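Local coordinates for protein rubber oxygenase (Streptomyces sp., PDB 5O1L) that cleaves the double bonds of poly(cis-1,4-isoprene) in natural and synthetic rubber with molecular oxygen, using a heme b cofactor, at residues G48-P51 with E52-W55; Q285-Q288 with V289-I293. All blocks are in the same frame, centred on the assembly; numbering follows the deposited sequence.

Contact 1 (G48-P51 with E52-W55); sequences GVDP and EYVW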
loop_
_atom_site.group_PDB
_atom_site.type_symbol
_atom_site.label_atom_id
_atom_site.label_comp_id
_atom_site.label_asym_id
_atom_site.label_seq_id
_atom_site.Cartn_x
_atom_site.Cartn_y
_atom_site.Cartn_z
ATOM N N GLY A 48 -13.902 11.238 -18.977
ATOM C CA GLY A 48 -12.653 12.000 -18.682
ATOM C C GLY A 48 -12.888 13.034 -17.583
ATOM O O GLY A 48 -13.200 14.151 -17.859
ATOM N N VAL A 49 -12.873 12.583 -16.357
ATOM C CA VAL A 49 -13.179 13.364 -15.137
ATOM C C VAL A 49 -11.959 13.422 -14.299
ATOM O O VAL A 49 -11.351 12.378 -14.050
ATOM C CB VAL A 49 -14.352 12.736 -14.336
ATOM C CG1 VAL A 49 -14.518 13.511 -13.054
ATOM C CG2 VAL A 49 -15.625 12.737 -15.165
ATOM N N ASP A 50 -11.508 14.570 -13.850
ATOM C CA ASP A 50 -10.310 14.676 -13.026
ATOM C C ASP A 50 -10.460 13.971 -11.652
ATOM O O ASP A 50 -11.291 14.363 -10.821
ATOM C CB ASP A 50 -10.067 16.162 -12.788
ATOM C CG ASP A 50 -8.783 16.467 -12.051
ATOM O OD1 ASP A 50 -8.036 15.582 -11.632
ATOM O OD2 ASP A 50 -8.590 17.706 -11.839
ATOM N N PRO A 51 -9.619 12.952 -11.407
ATOM C CA PRO A 51 -9.757 12.190 -10.175
ATOM C C PRO A 51 -9.323 12.914 -8.918
ATOM O O PRO A 51 -9.563 12.405 -7.809
ATOM C CB PRO A 51 -8.913 10.963 -10.433
ATOM C CG PRO A 51 -7.856 11.422 -11.381
ATOM C CD PRO A 51 -8.541 12.434 -12.244
ATOM N N GLU A 52 -8.757 14.114 -9.058
ATOM C CA GLU A 52 -8.547 14.990 -7.890
ATOM C C GLU A 52 -9.853 15.387 -7.232
ATOM O O GLU A 52 -9.842 15.791 -6.066
ATOM C CB GLU A 52 -7.714 16.235 -8.283
ATOM C CG GLU A 52 -6.306 15.845 -8.622
ATOM C CD GLU A 52 -5.399 15.673 -7.440
ATOM O OE1 GLU A 52 -5.795 16.133 -6.312
ATOM O OE2 GLU A 52 -4.266 15.169 -7.627
ATOM N N TYR A 53 -10.961 15.309 -7.970
ATOM C CA TYR A 53 -12.262 15.735 -7.477
ATOM C C TYR A 53 -13.300 14.667 -7.489
ATOM O O TYR A 53 -14.488 14.889 -7.639
ATOM C CB TYR A 53 -12.717 17.005 -8.231
ATOM C CG TYR A 53 -11.743 18.157 -8.094
ATOM C CD1 TYR A 53 -11.787 18.985 -6.978
ATOM C CD2 TYR A 53 -10.797 18.419 -9.052
ATOM C CE1 TYR A 53 -10.977 20.101 -6.866
ATOM C CE2 TYR A 53 -9.965 19.527 -8.968
ATOM C CZ TYR A 53 -10.042 20.353 -7.862
ATOM O OH TYR A 53 -9.204 21.443 -7.745
ATOM N N VAL A 54 -12.807 13.438 -7.311
ATOM C CA VAL A 54 -13.640 12.253 -7.200
ATOM C C VAL A 54 -13.201 11.521 -5.945
ATOM O O VAL A 54 -12.013 11.328 -5.705
ATOM C CB VAL A 54 -13.539 11.352 -8.453
ATOM C CG1 VAL A 54 -14.408 10.129 -8.336
ATOM C CG2 VAL A 54 -13.838 12.114 -9.762
ATOM N N TRP A 55 -14.164 11.101 -5.140
ATOM C CA TRP A 55 -13.898 10.380 -3.883
ATOM C C TRP A 55 -14.548 9.023 -3.998
ATOM O O TRP A 55 -14.225 8.302 -4.922
ATOM C CB TRP A 55 -14.273 11.265 -2.700
ATOM C CG TRP A 55 -13.384 12.483 -2.600
ATOM C CD1 TRP A 55 -12.219 12.579 -1.918
ATOM C CD2 TRP A 55 -13.596 13.757 -3.188
ATOM N NE1 TRP A 55 -11.664 13.816 -2.066
ATOM C CE2 TRP A 55 -12.497 14.561 -2.836
ATOM C CE3 TRP A 55 -14.619 14.301 -4.000
ATOM C CZ2 TRP A 55 -12.382 15.898 -3.254
ATOM C CZ3 TRP A 55 -14.491 15.631 -4.404
ATOM C CH2 TRP A 55 -13.395 16.387 -4.027
#

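Contact 2 (Q285-Q288 with V289-I293); sequences QSKQ and VLDPI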
loop_
_atom_site.group_PDB
_atom_site.type_symbol
_atom_site.label_atom_id
_atom_site.label_comp_id
_atom_site.label_asym_id
_atom_site.label_seq_id
_atom_site.Cartn_x
_atom_site.Cartn_y
_atom_site.Cartn_z
ATOM N N GLN A 285 2.774 6.860 -15.642
ATOM C CA GLN A 285 1.984 7.606 -14.681
ATOM C C GLN A 285 2.723 7.889 -13.374
ATOM O O GLN A 285 2.678 8.990 -12.860
ATOM C CB GLN A 285 0.652 6.985 -14.453
ATOM C CG GLN A 285 -0.257 7.735 -13.516
ATOM C CD GLN A 285 -1.597 7.139 -13.476
ATOM O OE1 GLN A 285 -1.889 6.203 -12.739
ATOM N NE2 GLN A 285 -2.453 7.565 -14.410
ATOM N N SER A 286 3.398 6.887 -12.823
ATOM C CA SER A 286 4.159 7.072 -11.592
ATOM C C SER A 286 5.153 8.233 -11.709
ATOM O O SER A 286 5.267 9.016 -10.775
ATOM C CB SER A 286 4.836 5.776 -11.287
ATOM O OG SER A 286 5.561 5.955 -10.030
ATOM N N LYS A 287 5.804 8.336 -12.870
ATOM C CA LYS A 287 6.779 9.418 -13.046
ATOM C C LYS A 287 6.131 10.776 -12.953
ATOM O O LYS A 287 6.780 11.704 -12.488
ATOM C CB LYS A 287 7.485 9.262 -14.386
ATOM C CG LYS A 287 8.466 8.155 -14.378
ATOM C CD LYS A 287 9.113 7.960 -15.776
ATOM C CE LYS A 287 10.141 6.825 -15.759
ATOM N NZ LYS A 287 9.539 5.444 -15.680
ATOM N N GLN A 288 4.875 10.900 -13.368
ATOM C CA GLN A 288 4.189 12.168 -13.373
ATOM C C GLN A 288 3.449 12.459 -12.091
ATOM O O GLN A 288 3.280 13.608 -11.699
ATOM C CB GLN A 288 3.182 12.194 -14.488
ATOM C CG GLN A 288 2.927 13.573 -15.036
ATOM C CD GLN A 288 1.994 13.451 -16.210
ATOM O OE1 GLN A 288 2.372 13.065 -17.321
ATOM N NE2 GLN A 288 0.789 13.747 -15.961
ATOM N N VAL A 289 2.903 11.438 -11.430
ATOM C CA VAL A 289 2.033 11.673 -10.287
ATOM C C VAL A 289 2.599 11.348 -8.935
ATOM O O VAL A 289 2.059 11.853 -7.965
ATOM C CB VAL A 289 0.678 10.988 -10.411
ATOM C CG1 VAL A 289 0.013 11.298 -11.747
ATOM C CG2 VAL A 289 0.784 9.505 -10.201
ATOM N N LEU A 290 3.650 10.493 -8.882
ATOM C CA LEU A 290 4.252 10.213 -7.616
ATOM C C LEU A 290 5.548 11.010 -7.468
ATOM O O LEU A 290 5.707 11.742 -6.492
ATOM C CB LEU A 290 4.486 8.703 -7.470
ATOM C CG LEU A 290 5.266 8.234 -6.270
ATOM C CD1 LEU A 290 4.530 8.574 -5.004
ATOM C CD2 LEU A 290 5.607 6.783 -6.343
ATOM N N ASP A 291 6.464 10.840 -8.381
ATOM C CA ASP A 291 7.822 11.428 -8.208
ATOM C C ASP A 291 7.789 12.933 -7.858
ATOM O O ASP A 291 8.428 13.335 -6.883
ATOM C CB ASP A 291 8.726 11.135 -9.406
ATOM C CG ASP A 291 8.953 9.650 -9.623
ATOM O OD1 ASP A 291 8.473 8.820 -8.822
ATOM O OD2 ASP A 291 9.564 9.239 -10.650
ATOM N N PRO A 292 7.000 13.741 -8.573
ATOM C CA PRO A 292 6.987 15.188 -8.300
ATOM C C PRO A 292 6.314 15.656 -7.011
ATOM O O PRO A 292 6.468 16.825 -6.629
ATOM C CB PRO A 292 6.201 15.765 -9.486
ATOM C CG PRO A 292 6.181 14.696 -10.500
ATOM C CD PRO A 292 6.098 13.432 -9.715
ATOM N N ILE A 293 5.564 14.813 -6.322
ATOM C CA ILE A 293 4.900 15.221 -5.110
ATOM C C ILE A 293 5.632 14.841 -3.862
ATOM O O ILE A 293 5.213 15.296 -2.773
ATOM C CB ILE A 293 3.395 14.864 -5.038
ATOM C CG1 ILE A 293 3.096 13.351 -5.042
ATOM C CG2 ILE A 293 2.671 15.526 -6.212
ATOM C CD1 ILE A 293 3.472 12.619 -3.813
HETATM O O HOH W 1 8.010 6.784 -10.601
#

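Contact 1 (G48-P51 with E52-W55)
Asp50 reaches forward over Pro51 and takes the backbone N-H of Glu52 on its carboxylate, OD1 to Glu52 N at 3.0 Å. The N-H points well at the oxygen (164°), yet it arrives from above the carboxylate plane, about 60° out of it. With CG set anti to the Asp50 nitrogen (chi1 -175°), the carboxylate is carried along the chain to the next peptide but one. The main-chain carbonyl of Asp50 is used as well: its O accepts from Tyr53 N at 3.0 Å, the donor again standing above the carbonyl plane. These two bonds make an Asx turn laid over a beta turn, and Pro51 and Glu52 at its corners have 3-10 backbone angles. A weak bond from Val54 N to Pro51 O (3.4 Å) carries the coil one residue further. The packed side of the turn is that of Pro51, which is buried against Trp36, Tyr274 and the start of helix 224-244, while OE1 of Glu52 forms a salt bridge with Arg147. The other side, with the exposed Val49 and Tyr53, is looser and faces solvent. There OD2 of Asp50 meets the edge of the Tyr53 ring in its plane, 3.6 Å from CD2, with carboxylate and ring nearly perpendicular. A valine in place of Asp50 would probably leave the N-H of Glu52 without its acceptor and the Tyr53 edge without its polar neighbour, setting the start of the turn freer to move. Val49 and Val54 cross at about a right angle, CG1 of Val49 3.6 Å from CG2 of Val54, and Val54 also lies against Tyr274 and Gln224. The same CG2 is 3.6 Å from Asp50 O.

Contact 2 (Q285-Q288 with V289-I293)
The carboxylate of Asp291 turns one face toward the preceding helix turn: Lys287 CA lies over it, 3.7 Å from OD2, and the carbonyl oxygen of Ser286 stands over the same face. Beyond its oxygens sits a water that donates to OD1 at 2.7 Å and also hydrogen-bonds Ser286 OG, tying the two side chains together. Lys287 runs alongside Asp291, pointing the same way, but the contact is made by its aliphatic CG; NZ stays 6.3 Å from OD2, too far for a salt bridge, although the opposite charges may still attract weakly. The amide of Gln285 is held at both ends, OE1 by His232 and NE2 by Thr35, which fixes its rotation, and its CG packs obliquely against Val289 CG2 at 3.9 Å. In Val289 that methyl sits in the crowded position between N and carbonyl carbon (chi1 -51° for CG1), bringing it to 3.3 Å from Gln285 O. The Pro292 ring closes the far end, its CD 3.3 Å from Lys287 O and its CG beside Gln288 O; as it has no N-H, it covers these two carbonyls near the helix end without hydrogen-bonding them. Leu290 leans its CD2 toward Ser286 OG, on the buried side where helix 224-244 passes. Two carbonyls each grip two N-H groups. Gln285 O accepts from Gln288 N and Val289 N, the latter nearly in line with the C=O (172°), and Ser286 O accepts from Leu290 N at 2.9 Å and from Asp291 N. The bonding thus goes from i+3 and i+4 to i+5 before tightening again, a pi-turn widening at the helix C terminus followed by a proline-containing 3-10 turn, here ending helix 279-289 of the catalytic domain.

Overall arrangement
Contact 1 comes first along the chain, in the loop before helix 59-68; contact 2 follows more than two hundred residues later, where helix 279-289 gives way to the loop leading to helix 298-313. Their centres lie about 17 Å apart and their nearest atoms about 7 Å. Both rest on helix 224-244 of this all-helical oxygenase, contact 1 at its start through Gln224 and Ala225, contact 2 further along through Val229, His232 and Thr236, and both reach Trp36. The side chains of Glu52 and Leu290 each lie about 10 Å from the heme. Contact 1 reaches the heme pocket indirectly, through the salt bridge of Glu52 to pocket-lining Arg147; neither contact includes the probable axial ligand His198.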